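Local structure of 3-methyladenine dna-glycosylase (Archaeoglobus fulgidus, 2JHJ) at residues Phe19-Leu24 / Ser132-Glu137; Ala47-Pro52 / Val59-Phe64; Gly112-Ser117 / Glu224-Met229; Gly145-Glu150 / Glu173-Cys178; Ala238-Val243 / Tyr280-Asp285. The protein is a DNA glycosylase of the AlkA kind, joining a TATA-box-binding-protein-like domain to a helix-hairpin-helix domain of the family of base excision DNA repair proteins. All blocks are in the same frame, centred on the assembly; numbering follows the deposited sequence. Where two conformers were deposited one is given.

Interaction 1 of 5, residues Phe19-Leu24 / Ser132-Glu137. With NA (sodium ion), chain D.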
# COMPACT_ATOMS: atom_id res chain seq x y z
N PHE A 19 8.01 -2.23 3.68
CA PHE A 19 7.29 -3.29 4.37
C PHE A 19 7.73 -3.38 5.84
O PHE A 19 8.91 -3.35 6.15
CB PHE A 19 7.51 -4.64 3.67
CG PHE A 19 7.02 -4.68 2.22
CD1 PHE A 19 5.65 -4.62 1.94
CD2 PHE A 19 7.93 -4.76 1.17
CE1 PHE A 19 5.18 -4.65 0.60
CE2 PHE A 19 7.48 -4.77 -0.19
CZ PHE A 19 6.10 -4.72 -0.47
N VAL A 20 6.76 -3.52 6.74
CA VAL A 20 7.06 -3.52 8.17
C VAL A 20 7.47 -4.91 8.64
O VAL A 20 8.40 -5.06 9.43
CB VAL A 20 5.84 -3.01 8.97
CG1 VAL A 20 6.08 -3.16 10.50
CG2 VAL A 20 5.58 -1.56 8.60
N LEU A 21 6.79 -5.92 8.13
CA LEU A 21 7.10 -7.30 8.47
C LEU A 21 7.29 -8.04 7.16
O LEU A 21 6.39 -8.76 6.72
CB LEU A 21 5.94 -7.92 9.27
CG LEU A 21 5.61 -7.29 10.63
CD1 LEU A 21 4.39 -7.97 11.25
CD2 LEU A 21 6.85 -7.37 11.54
N PRO A 22 8.47 -7.87 6.53
CA PRO A 22 8.69 -8.43 5.19
C PRO A 22 8.67 -9.97 5.18
O PRO A 22 8.17 -10.59 4.23
CB PRO A 22 10.07 -7.90 4.80
CG PRO A 22 10.76 -7.61 6.11
CD PRO A 22 9.66 -7.17 7.04
N GLU A 23 9.15 -10.59 6.25
CA GLU A 23 9.29 -12.04 6.28
C GLU A 23 7.96 -12.76 6.51
O GLU A 23 7.76 -13.88 6.00
CB GLU A 23 10.37 -12.45 7.28
CG GLU A 23 10.17 -11.95 8.72
CD GLU A 23 10.34 -10.43 8.88
OE1 GLU A 23 11.46 -9.92 8.66
OE2 GLU A 23 9.35 -9.75 9.23
N LEU A 24 7.04 -12.12 7.24
CA LEU A 24 5.74 -12.70 7.53
C LEU A 24 4.77 -12.46 6.35
O LEU A 24 4.70 -11.33 5.84
CB LEU A 24 5.20 -12.07 8.83
CG LEU A 24 3.94 -12.61 9.48
CD1 LEU A 24 4.28 -13.91 10.16
CD2 LEU A 24 3.40 -11.59 10.48
N SER A 132 -1.54 -0.27 16.31
CA SER A 132 -0.20 -0.07 15.78
C SER A 132 -0.11 -0.79 14.45
O SER A 132 -0.81 -1.78 14.23
CB SER A 132 0.87 -0.59 16.76
OG SER A 132 1.36 -1.89 16.43
N PHE A 133 0.72 -0.28 13.56
CA PHE A 133 0.92 -0.91 12.26
C PHE A 133 1.43 -2.35 12.34
O PHE A 133 1.01 -3.21 11.55
CB PHE A 133 1.80 -0.04 11.36
CG PHE A 133 1.58 -0.30 9.92
CD1 PHE A 133 0.42 0.15 9.28
CD2 PHE A 133 2.50 -1.05 9.19
CE1 PHE A 133 0.19 -0.13 7.91
CE2 PHE A 133 2.29 -1.32 7.82
CZ PHE A 133 1.14 -0.87 7.19
N VAL A 134 2.31 -2.64 13.30
CA VAL A 134 2.85 -3.99 13.47
C VAL A 134 1.74 -4.99 13.86
O VAL A 134 1.64 -6.09 13.28
CB VAL A 134 4.00 -4.01 14.51
CG1 VAL A 134 4.44 -5.44 14.77
CG2 VAL A 134 5.18 -3.20 14.00
N VAL A 135 0.89 -4.57 14.79
CA VAL A 135 -0.26 -5.33 15.21
C VAL A 135 -1.23 -5.53 14.02
O VAL A 135 -1.71 -6.65 13.80
CB VAL A 135 -0.92 -4.67 16.47
CG1 VAL A 135 -2.25 -5.34 16.87
CG2 VAL A 135 0.07 -4.74 17.66
N ALA A 136 -1.46 -4.47 13.24
CA ALA A 136 -2.32 -4.55 12.04
C ALA A 136 -1.78 -5.55 11.01
O ALA A 136 -2.53 -6.32 10.41
CB ALA A 136 -2.49 -3.17 11.41
N GLU A 137 -0.47 -5.51 10.79
CA GLU A 137 0.20 -6.42 9.88
C GLU A 137 0.16 -7.88 10.35
O GLU A 137 -0.01 -8.78 9.53
CB GLU A 137 1.62 -5.95 9.55
CG GLU A 137 1.62 -4.70 8.66
CD GLU A 137 1.13 -5.01 7.25
OE1 GLU A 137 -0.08 -4.83 6.94
OE2 GLU A 137 1.94 -5.50 6.46
NA NA D . 5.37 -9.56 4.70
O HOH W 1 4.00 -3.04 5.52
O HOH W 2 4.46 -5.84 6.29
O HOH W 3 5.44 -7.44 3.83
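Val20 is the main bump of loop 19-24. It pushes into the shallow hollow between Phe133 and Val134 on the first turn of helix 133-147. Its CG1 meets Val134 CG2 at 3.6 Å, and the two side chains run at about a right angle. CG1 of Val20 stands opposite the backbone N, and this chi1 of 174° turns it toward Val134. Val20 CB lies at the edge of the Phe133 ring, in its plane, 3.9 Å from Phe133 CD2.

Leu21 forms the second bump, one turn further along the helix. Its CD1 settles between Val134 and Glu137, 3.8 Å from Glu137 CB and 3.9 Å from Val134 O. The leucine and glutamate chains slide past each other in opposite directions. The contact joins the TBP-like domain, through its loop between helix 12-17 and strand 29-31, to a helix of the HhH-GPD domain. It lies near the surface and has no direct hydrogen bond across it.

Water carries the polar link instead. The bend of Glu137 at chi2 (-70°) stops its carboxylate short of the loop backbone, and two waters span the gap. Both donate to Glu137 OE2. Water 2 accepts from Leu21 N at 3.0 Å. Water 1 accepts from Val20 N at 3.1 Å, and its bond to Glu137 OE2 is weak.

The loop itself curls round a sodium ion, which is bound by Leu21 O at 2.4 Å and Leu24 O at 2.2 Å. Thr26, Asp28 and a water complete the site.

Interaction 2 of 5, residues Ala47-Pro52 / Val59-Phe64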
# COMPACT_ATOMS: atom_id res chain seq x y z
N ALA A 47 1.43 -17.48 -8.85
CA ALA A 47 2.68 -17.09 -8.19
C ALA A 47 3.36 -15.97 -8.97
O ALA A 47 3.51 -16.05 -10.18
CB ALA A 47 3.61 -18.30 -8.09
N VAL A 48 3.76 -14.91 -8.27
CA VAL A 48 4.56 -13.84 -8.89
C VAL A 48 5.68 -13.48 -7.92
O VAL A 48 5.45 -13.38 -6.72
CB VAL A 48 3.74 -12.54 -9.21
CG1 VAL A 48 4.63 -11.51 -9.92
CG2 VAL A 48 2.58 -12.84 -10.10
N MET A 49 6.89 -13.31 -8.45
CA MET A 49 8.03 -12.81 -7.66
C MET A 49 8.81 -11.76 -8.46
O MET A 49 8.76 -11.75 -9.68
CB MET A 49 8.95 -13.96 -7.20
CG MET A 49 9.56 -14.80 -8.32
SD MET A 49 10.45 -16.27 -7.71
CE MET A 49 12.03 -15.52 -7.36
N ALA A 50 9.53 -10.89 -7.76
CA ALA A 50 10.25 -9.82 -8.41
C ALA A 50 11.53 -9.51 -7.67
O ALA A 50 11.57 -9.55 -6.44
CB ALA A 50 9.38 -8.56 -8.55
N TYR A 51 12.57 -9.16 -8.42
CA TYR A 51 13.85 -8.81 -7.81
C TYR A 51 14.66 -8.06 -8.87
O TYR A 51 14.41 -8.23 -10.08
CB TYR A 51 14.57 -10.08 -7.28
CG TYR A 51 14.77 -11.13 -8.34
CD1 TYR A 51 15.89 -11.10 -9.18
CD2 TYR A 51 13.84 -12.16 -8.50
CE1 TYR A 51 16.08 -12.08 -10.17
CE2 TYR A 51 14.02 -13.15 -9.46
CZ TYR A 51 15.14 -13.10 -10.30
OH TYR A 51 15.28 -14.05 -11.27
N PRO A 52 15.59 -7.21 -8.44
CA PRO A 52 16.35 -6.50 -9.45
C PRO A 52 17.49 -7.36 -10.05
O PRO A 52 18.11 -8.15 -9.36
CB PRO A 52 16.90 -5.31 -8.67
CG PRO A 52 17.10 -5.85 -7.29
CD PRO A 52 15.98 -6.82 -7.07
N VAL A 59 13.48 -8.01 -12.62
CA VAL A 59 13.10 -9.29 -13.15
C VAL A 59 11.83 -9.77 -12.43
O VAL A 59 11.70 -9.63 -11.19
CB VAL A 59 14.28 -10.31 -13.01
CG1 VAL A 59 13.80 -11.75 -13.32
CG2 VAL A 59 15.45 -9.90 -13.95
N VAL A 60 10.90 -10.30 -13.22
CA VAL A 60 9.67 -10.94 -12.74
C VAL A 60 9.66 -12.40 -13.20
O VAL A 60 10.00 -12.69 -14.33
CB VAL A 60 8.40 -10.24 -13.27
CG1 VAL A 60 7.11 -10.97 -12.77
CG2 VAL A 60 8.38 -8.76 -12.84
N GLU A 61 9.31 -13.30 -12.28
CA GLU A 61 9.11 -14.73 -12.58
C GLU A 61 7.76 -15.13 -11.98
O GLU A 61 7.31 -14.56 -10.98
CB GLU A 61 10.21 -15.56 -11.94
CG GLU A 61 11.64 -15.19 -12.37
CD GLU A 61 12.63 -16.24 -11.94
OE1 GLU A 61 12.36 -17.45 -12.14
OE2 GLU A 61 13.67 -15.87 -11.39
N GLY A 62 7.11 -16.12 -12.60
CA GLY A 62 5.80 -16.54 -12.15
C GLY A 62 5.20 -17.61 -13.04
O GLY A 62 5.73 -17.91 -14.11
N ASN A 63 4.07 -18.14 -12.60
CA ASN A 63 3.42 -19.24 -13.31
C ASN A 63 2.15 -18.84 -14.07
O ASN A 63 1.35 -19.71 -14.45
CB ASN A 63 3.19 -20.42 -12.36
CG ASN A 63 2.14 -20.13 -11.31
OD1 ASN A 63 1.72 -18.99 -11.13
ND2 ASN A 63 1.72 -21.17 -10.60
N PHE A 64 1.98 -17.53 -14.26
CA PHE A 64 0.95 -16.97 -15.14
C PHE A 64 1.40 -17.12 -16.60
O PHE A 64 2.54 -17.46 -16.86
CB PHE A 64 0.66 -15.50 -14.79
CG PHE A 64 1.89 -14.61 -14.81
CD1 PHE A 64 2.30 -13.98 -15.98
CD2 PHE A 64 2.63 -14.41 -13.64
CE1 PHE A 64 3.43 -13.17 -16.01
CE2 PHE A 64 3.76 -13.59 -13.66
CZ PHE A 64 4.16 -12.97 -14.84
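Tyr51 OH donates to Glu61 OE2 across the hairpin. The 2.4 Å between these two oxygens is very short and doubtful in detail, and no bond strength can be read from it. The carboxylate oxygen comes in at the edge of the tyrosine ring, in its plane. Ring and carboxylate planes are turned 67° apart. Glu61 runs out extended beyond CG, which carries its acid group to the phenol.

The backbones pair as antiparallel strands. Met49 and Glu61 form a hydrogen-bonded pair, with Met49 N to Glu61 O at 2.9 Å and the return bond from Glu61 N to Met49 O at 3.1 Å. Tyr51 and Val59 form the next one, where Val59 N reaches Tyr51 O at 2.7 Å. At the other end the Asn63 side chain takes over: Ala47 N donates to Asn63 OD1 at 2.8 Å, from a position tilted 35° out of the amide carbonyl plane. Asn63 N answers by donating to Ala47 O.

Packing follows on both faces. On the side of Met49, Tyr51, Val59 and Glu61, Val59 CB makes a CH-pi contact over one face of the Tyr51 ring, offset toward its rim. Met49 CG lies alongside Glu61 CB, both chains pointing the same way. On the other side Val48 spreads its branches. CG1 touches Val60 CG1 at 3.8 Å, and CG2 reaches Phe64 CE2, also at 3.8 Å. Leu76 of helix 69-80 covers Val48 and Val60 there, and Trp2 stacks on Phe64.

This is a beta hairpin, strands 44-54 and 57-62, within the antiparallel sheet of the TBP-like domain, with a helix packed on one face.

Interaction 3 of 5, residues Gly112-Ser117 / Glu224-Met229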
# COMPACT_ATOMS: atom_id res chain seq x y z
N GLY A 112 4.23 3.54 -4.60
CA GLY A 112 3.46 2.38 -5.06
C GLY A 112 2.07 2.44 -4.44
O GLY A 112 1.46 3.53 -4.35
N LEU A 113 1.56 1.27 -4.05
CA LEU A 113 0.28 1.12 -3.37
C LEU A 113 0.47 0.16 -2.18
O LEU A 113 1.49 -0.56 -2.10
CB LEU A 113 -0.78 0.54 -4.34
CG LEU A 113 -1.15 1.27 -5.63
CD1 LEU A 113 -2.07 0.35 -6.45
CD2 LEU A 113 -1.84 2.61 -5.32
N MET A 114 -0.50 0.16 -1.27
CA MET A 114 -0.52 -0.72 -0.08
C MET A 114 -1.23 -2.07 -0.35
O MET A 114 -1.25 -2.95 0.50
CB MET A 114 -1.26 -0.02 1.07
CG MET A 114 -2.88 0.05 0.89
SD MET A 114 -3.61 0.71 2.43
CE MET A 114 -5.29 1.13 2.02
N SER A 115 -1.85 -2.20 -1.52
CA SER A 115 -2.70 -3.33 -1.82
C SER A 115 -2.71 -3.63 -3.32
O SER A 115 -2.49 -2.73 -4.15
CB SER A 115 -4.13 -3.10 -1.32
OG SER A 115 -4.71 -1.91 -1.85
N MET A 116 -2.96 -4.90 -3.64
CA MET A 116 -3.08 -5.36 -5.06
C MET A 116 -4.56 -5.37 -5.52
O MET A 116 -4.86 -5.62 -6.66
CB MET A 116 -2.46 -6.76 -5.23
CG MET A 116 -0.99 -6.88 -4.75
SD MET A 116 0.23 -7.09 -6.10
CE MET A 116 -0.71 -6.28 -7.31
N SER A 117 -5.47 -5.00 -4.64
CA SER A 117 -6.91 -4.87 -5.00
C SER A 117 -7.53 -3.83 -4.09
O SER A 117 -7.04 -3.55 -2.98
CB SER A 117 -7.70 -6.20 -4.87
OG SER A 117 -7.75 -6.71 -3.53
N GLU A 224 -9.50 8.49 3.33
CA GLU A 224 -8.39 9.19 2.68
C GLU A 224 -7.15 8.31 2.56
O GLU A 224 -6.37 8.46 1.58
CB GLU A 224 -8.07 10.51 3.38
CG GLU A 224 -9.15 11.58 3.12
CD GLU A 224 -8.87 12.90 3.78
OE1 GLU A 224 -7.95 12.97 4.61
OE2 GLU A 224 -9.57 13.88 3.47
N LEU A 225 -6.96 7.45 3.55
CA LEU A 225 -5.94 6.39 3.49
C LEU A 225 -6.14 5.39 2.31
O LEU A 225 -5.20 5.06 1.56
CB LEU A 225 -5.88 5.65 4.84
CG LEU A 225 -4.59 4.86 5.04
CD1 LEU A 225 -3.34 5.78 5.31
CD2 LEU A 225 -4.81 3.88 6.18
N VAL A 226 -7.37 4.92 2.16
CA VAL A 226 -7.76 4.09 1.02
C VAL A 226 -7.52 4.86 -0.30
O VAL A 226 -6.86 4.35 -1.22
CB VAL A 226 -9.24 3.64 1.14
CG1 VAL A 226 -9.74 3.02 -0.18
CG2 VAL A 226 -9.42 2.62 2.32
N LEU A 227 -8.06 6.08 -0.38
CA LEU A 227 -7.90 6.89 -1.58
C LEU A 227 -6.45 7.01 -2.02
O LEU A 227 -6.11 6.79 -3.19
CB LEU A 227 -8.55 8.28 -1.40
CG LEU A 227 -10.09 8.27 -1.67
CD1 LEU A 227 -10.71 9.45 -1.03
CD2 LEU A 227 -10.32 8.31 -3.17
N SER A 228 -5.59 7.39 -1.08
CA SER A 228 -4.19 7.62 -1.38
C SER A 228 -3.44 6.29 -1.57
O SER A 228 -2.80 6.08 -2.61
CB SER A 228 -3.51 8.44 -0.28
OG SER A 228 -3.81 7.93 1.03
N MET A 229 -3.49 5.44 -0.54
CA MET A 229 -2.65 4.24 -0.47
C MET A 229 -3.11 3.13 -1.41
O MET A 229 -2.30 2.47 -2.02
CB MET A 229 -2.52 3.70 0.96
CG MET A 229 -1.95 4.67 1.98
SD MET A 229 -0.34 5.33 1.53
CE MET A 229 0.70 3.92 1.89
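The peptide carbonyl of Met229 is the flat group here, and segment 112-117 gathers round its oxygen. Met114 N donates to Met229 O at 3.0 Å. The donor stands above the carbonyl plane, 45° out of it. Leu113 packs close to the same oxygen, with Leu113 CD2 at 3.3 Å from Met229 O and Leu113 CB at 3.4 Å. Leu113 CA adds a CA-H...O contact to it.

Side chains extend the contact. Met114 runs out extended past CG (chi2 173°) and crosses Met229, in the one of its two deposited conformers described here, at about a right angle. Its SD lies 3.5 Å from Met229 CB. Its methyl CE continues over the helix to Val226 CA, at 4.0 Å, and to Leu225 O.

On the helix side, Ser228 OG donates to Glu224 O, which also accepts from Ser228 N. Arg275 of helix 274-287 ties the two segments further, by bonding both Gly112 O and Ser228 O.

The carbonyl belongs to the last turn of helix 220-230. A loop N-H therefore serves a helix-end oxygen in the one direct hydrogen bond between the segments, with Met114 and Leu113 packed beside it. The donor does not sit on a lone pair, and the bond is probably less directional for that.

Interaction 4 of 5, residues Gly145-Glu150 / Glu173-Cys178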
# COMPACT_ATOMS: atom_id res chain seq x y z
N GLY A 145 -3.26 -16.23 6.34
CA GLY A 145 -2.98 -17.60 6.71
C GLY A 145 -4.23 -18.47 6.68
O GLY A 145 -4.20 -19.55 6.11
N ARG A 146 -5.32 -17.98 7.26
CA ARG A 146 -6.56 -18.76 7.35
C ARG A 146 -7.33 -18.81 6.04
O ARG A 146 -7.81 -19.87 5.65
CB ARG A 146 -7.50 -18.19 8.43
CG ARG A 146 -7.19 -18.56 9.87
CD ARG A 146 -7.72 -19.93 10.24
NE ARG A 146 -9.14 -20.14 9.92
CZ ARG A 146 -10.17 -19.73 10.67
NH1 ARG A 146 -9.98 -19.04 11.79
NH2 ARG A 146 -11.42 -20.02 10.29
N PHE A 147 -7.47 -17.66 5.37
CA PHE A 147 -8.47 -17.52 4.28
C PHE A 147 -7.89 -17.11 2.91
O PHE A 147 -8.60 -17.11 1.89
CB PHE A 147 -9.58 -16.54 4.71
CG PHE A 147 -10.17 -16.86 6.06
CD1 PHE A 147 -10.85 -18.06 6.28
CD2 PHE A 147 -10.05 -15.94 7.12
CE1 PHE A 147 -11.39 -18.36 7.52
CE2 PHE A 147 -10.58 -16.22 8.36
CZ PHE A 147 -11.26 -17.43 8.57
N GLY A 148 -6.60 -16.77 2.88
CA GLY A 148 -5.99 -16.31 1.64
C GLY A 148 -5.55 -17.49 0.79
O GLY A 148 -5.48 -18.60 1.28
N ASP A 149 -5.27 -17.27 -0.48
CA ASP A 149 -4.76 -18.32 -1.32
C ASP A 149 -3.30 -18.61 -0.97
O ASP A 149 -2.59 -17.78 -0.40
CB ASP A 149 -4.89 -17.96 -2.80
CG ASP A 149 -6.33 -17.89 -3.26
OD1 ASP A 149 -7.00 -18.95 -3.23
OD2 ASP A 149 -6.78 -16.79 -3.67
N GLU A 150 -2.89 -19.82 -1.32
CA GLU A 150 -1.50 -20.26 -1.18
C GLU A 150 -1.18 -21.10 -2.42
O GLU A 150 -1.94 -22.02 -2.76
CB GLU A 150 -1.37 -21.07 0.10
CG GLU A 150 0.01 -21.51 0.48
CD GLU A 150 -0.03 -22.44 1.65
OE1 GLU A 150 -0.02 -21.96 2.79
OE2 GLU A 150 -0.09 -23.68 1.44
N GLU A 173 -17.50 -14.46 12.24
CA GLU A 173 -16.82 -15.33 13.23
C GLU A 173 -15.43 -15.78 12.82
O GLU A 173 -14.52 -15.81 13.65
CB GLU A 173 -17.69 -16.52 13.67
CG GLU A 173 -18.91 -16.06 14.52
CD GLU A 173 -18.55 -15.07 15.64
OE1 GLU A 173 -17.47 -15.23 16.27
OE2 GLU A 173 -19.36 -14.15 15.89
N GLY A 174 -15.26 -16.09 11.54
CA GLY A 174 -13.93 -16.39 10.98
C GLY A 174 -12.89 -15.28 11.21
O GLY A 174 -11.76 -15.55 11.60
N LEU A 175 -13.29 -14.04 10.96
CA LEU A 175 -12.46 -12.87 11.22
C LEU A 175 -12.25 -12.60 12.72
O LEU A 175 -11.14 -12.28 13.16
CB LEU A 175 -13.05 -11.64 10.52
CG LEU A 175 -13.07 -11.71 8.99
CD1 LEU A 175 -13.74 -10.44 8.42
CD2 LEU A 175 -11.64 -11.86 8.48
N ARG A 176 -13.30 -12.76 13.52
CA ARG A 176 -13.12 -12.60 14.95
C ARG A 176 -12.10 -13.60 15.49
O ARG A 176 -11.27 -13.25 16.34
CB ARG A 176 -14.46 -12.68 15.69
CG ARG A 176 -15.38 -11.52 15.37
CD ARG A 176 -16.62 -11.56 16.22
NE ARG A 176 -16.23 -11.41 17.62
CZ ARG A 176 -17.06 -11.23 18.64
NH1 ARG A 176 -18.38 -11.19 18.46
NH2 ARG A 176 -16.56 -11.11 19.86
N GLU A 177 -12.13 -14.82 14.94
CA GLU A 177 -11.19 -15.90 15.27
C GLU A 177 -9.75 -15.54 15.00
O GLU A 177 -8.85 -16.06 15.66
CB GLU A 177 -11.51 -17.16 14.45
CG GLU A 177 -12.54 -18.06 15.12
CD GLU A 177 -13.33 -18.94 14.15
OE1 GLU A 177 -12.88 -19.20 13.01
OE2 GLU A 177 -14.44 -19.36 14.55
N CYS A 178 -9.54 -14.66 14.02
CA CYS A 178 -8.20 -14.20 13.70
C CYS A 178 -7.69 -13.11 14.64
O CYS A 178 -6.54 -12.71 14.53
CB CYS A 178 -8.11 -13.74 12.25
SG CYS A 178 -8.36 -15.08 11.02
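Arg146 and Glu177 form the salt bridge of this contact, at the exposed edge where helices 133-147 and 164-177 meet. The arginine grips end-on, with both terminal nitrogens on one atom. NH1 and NH2 of Arg146 each lie 3.2 Å from Glu177 OE1. NH1 uses the anti lone pair of that oxygen, while NH2 meets it nearly along the C-O axis. The two side chains cross at about a right angle, yet guanidinium and carboxylate planes are only 25° apart. Bends at chi2 (-82°) and chi3 (-51°) fold the arginine chain round to bring its end group there.

The aromatic contacts lie just inside. Phe147 CZ sits over one face of the Arg146 guanidinium, toward its rim, and Arg146 CB lies over the centre of the Phe147 ring. The edge of this ring points at helix 164-177, with Gly174 O in its plane, 3.5 Å from Phe147 CE2. Phe147 CZ approaches Gly174 CA to 3.7 Å, since the glycine has no side chain to intervene.

Sulfur fills the remaining corner. Cys178 SG touches Phe147 CE2 at 3.6 Å, an oblique sulfur-aromatic contact, and Arg146 CG at 3.8 Å. Leu175 CD2 reaches Phe147 more distantly, and Leu175 also packs on Ile143 and on helix 182-192.

Helix 133-147 leaves helical form at Gly148 and leads into the small hairpin of strands 150-153 and 156-159. The arrangement is helix packing within the HhH-GPD helical domain, where helix 133-147 ends: a phenylalanine ring edge turned to a glycine of the neighbouring helix, with a surface ion pair beside it.

Interaction 5 of 5, residues Ala238-Val243 / Tyr280-Asp285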
# COMPACT_ATOMS: atom_id res chain seq x y z
N ALA A 238 -4.30 13.84 6.14
CA ALA A 238 -3.69 14.69 7.17
C ALA A 238 -4.08 14.31 8.60
O ALA A 238 -3.42 14.74 9.56
CB ALA A 238 -4.00 16.13 6.92
N ASP A 239 -5.15 13.53 8.76
CA ASP A 239 -5.51 13.11 10.10
C ASP A 239 -4.56 12.02 10.61
O ASP A 239 -4.47 11.80 11.79
CB ASP A 239 -6.97 12.67 10.20
CG ASP A 239 -7.94 13.80 9.88
OD1 ASP A 239 -8.01 14.77 10.67
OD2 ASP A 239 -8.65 13.71 8.85
N ASP A 240 -3.83 11.36 9.71
CA ASP A 240 -2.93 10.28 10.13
C ASP A 240 -1.92 10.85 11.09
O ASP A 240 -1.29 11.88 10.84
CB ASP A 240 -2.21 9.66 8.93
CG ASP A 240 -1.41 8.44 9.30
OD1 ASP A 240 -1.94 7.32 9.12
OD2 ASP A 240 -0.25 8.57 9.79
N LEU A 241 -1.71 10.15 12.20
CA LEU A 241 -0.85 10.70 13.25
C LEU A 241 0.63 10.69 12.91
O LEU A 241 1.36 11.59 13.32
CB LEU A 241 -1.13 10.02 14.56
CG LEU A 241 -1.75 11.00 15.53
CD1 LEU A 241 -3.09 10.47 16.05
CD2 LEU A 241 -0.72 11.23 16.63
N GLY A 242 1.06 9.68 12.16
CA GLY A 242 2.43 9.60 11.63
C GLY A 242 2.71 10.79 10.72
O GLY A 242 3.76 11.43 10.82
N VAL A 243 1.75 11.05 9.83
CA VAL A 243 1.83 12.17 8.91
C VAL A 243 1.94 13.50 9.67
O VAL A 243 2.81 14.32 9.40
CB VAL A 243 0.62 12.21 7.94
CG1 VAL A 243 0.65 13.49 7.14
CG2 VAL A 243 0.65 10.99 7.01
N TYR A 280 7.23 9.04 1.60
CA TYR A 280 8.50 9.54 2.21
C TYR A 280 8.26 9.97 3.65
O TYR A 280 9.12 9.74 4.49
CB TYR A 280 9.15 10.71 1.43
CG TYR A 280 9.77 10.29 0.11
CD1 TYR A 280 8.98 10.12 -1.03
CD2 TYR A 280 11.15 10.03 0.01
CE1 TYR A 280 9.55 9.69 -2.25
CE2 TYR A 280 11.74 9.64 -1.19
CZ TYR A 280 10.93 9.46 -2.30
OH TYR A 280 11.50 9.05 -3.44
N LEU A 281 7.09 10.56 3.91
CA LEU A 281 6.72 10.97 5.27
C LEU A 281 6.60 9.75 6.18
O LEU A 281 7.07 9.80 7.32
CB LEU A 281 5.44 11.80 5.30
CG LEU A 281 5.46 13.14 4.55
CD1 LEU A 281 4.08 13.81 4.60
CD2 LEU A 281 6.50 14.06 5.11
N PHE A 282 5.96 8.68 5.70
CA PHE A 282 5.85 7.42 6.44
C PHE A 282 7.19 6.83 6.80
O PHE A 282 7.41 6.43 7.96
CB PHE A 282 4.98 6.37 5.70
CG PHE A 282 3.48 6.64 5.80
CD1 PHE A 282 2.91 7.04 7.01
CD2 PHE A 282 2.65 6.48 4.68
CE1 PHE A 282 1.54 7.28 7.12
CE2 PHE A 282 1.27 6.74 4.76
CZ PHE A 282 0.71 7.11 5.98
N LEU A 283 8.09 6.78 5.82
CA LEU A 283 9.47 6.36 6.08
C LEU A 283 10.14 7.22 7.14
O LEU A 283 10.76 6.69 8.06
CB LEU A 283 10.31 6.37 4.81
CG LEU A 283 10.01 5.28 3.76
CD1 LEU A 283 10.67 5.64 2.46
CD2 LEU A 283 10.53 3.92 4.27
N TYR A 284 10.03 8.53 6.98
CA TYR A 284 10.58 9.52 7.91
C TYR A 284 10.08 9.32 9.33
O TYR A 284 10.87 9.32 10.27
CB TYR A 284 10.22 10.91 7.43
CG TYR A 284 10.92 12.02 8.17
CD1 TYR A 284 12.28 12.24 7.99
CD2 TYR A 284 10.23 12.83 9.05
CE1 TYR A 284 12.94 13.26 8.66
CE2 TYR A 284 10.87 13.86 9.73
CZ TYR A 284 12.23 14.06 9.51
OH TYR A 284 12.88 15.06 10.16
N ASP A 285 8.77 9.20 9.50
CA ASP A 285 8.20 8.92 10.83
C ASP A 285 8.68 7.58 11.43
O ASP A 285 8.99 7.50 12.63
CB ASP A 285 6.69 8.98 10.79
CG ASP A 285 6.07 8.83 12.16
OD1 ASP A 285 6.35 9.68 13.05
OD2 ASP A 285 5.31 7.85 12.32
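Phe282 and Asp240 approach from opposite directions and meet edge-on. Asp240 CG lies in the plane of the Phe282 ring, beyond its edge, and OD2 of Asp240 is 3.5 Å from Phe282 CE1. The carboxylate plane is turned 75° from the ring. Asp240 CG stands opposite its own N (chi1 -173°), which aims the acid both at the ring and at the start of its own helix.

That helix is capped by the same oxygen. Val243 N donates to the anti lone pair of Asp240 OD2 at 3.2 Å, and Gly242 N adds a weak bond. Asp240 OD1 is held by Trp221 NE1. The two carboxylate oxygens are thus engaged by different parts of the chain.

Val243 crosses Phe282 at a slant. Its CG2 touches Phe282 CE1 at 3.8 Å, beside the aspartate. The other branch, CG1, faces Leu281 CD1 at 4.3 Å, so the valine divides its contacts between two neighbours on helix 274-287.

Asp285 reaches over Gly242. Its OD2 comes to 3.4 Å from Gly242 CA, a close approach to a residue with no side chain. A salt bridge to Arg245, in the next turn of helix 241-251, engages that oxygen.

The N-capped helix packs against a second helix through a glycine. Asp240 follows the helix-hairpin-helix of helices 205-213 and 220-230, and its place at the start of helix 241-251 is consistent with the aspartate of the HhH-GPD motif.

How the interactions relate
Interactions 3 and 5 are the pair that touch: in one of its two conformers Met229 SD lies 3.9 Å from Phe282 CE2. Helices 220-230 and 241-251 follow each other in the chain, and helix 274-287 borders both. Interactions 1 and 4 use opposite ends of helix 133-147, their centres about 17 Å apart. Interaction 1 holds part of one sodium site. Interaction 3 lies centrally, about 16 Å from interaction 1 between centres, and Leu113 O bonds a glycerol, probably from the crystallisation liquor. Interaction 2 lies in the TBP-like sheet, across the chain's centre from interaction 5 and about 31 Å away between centres.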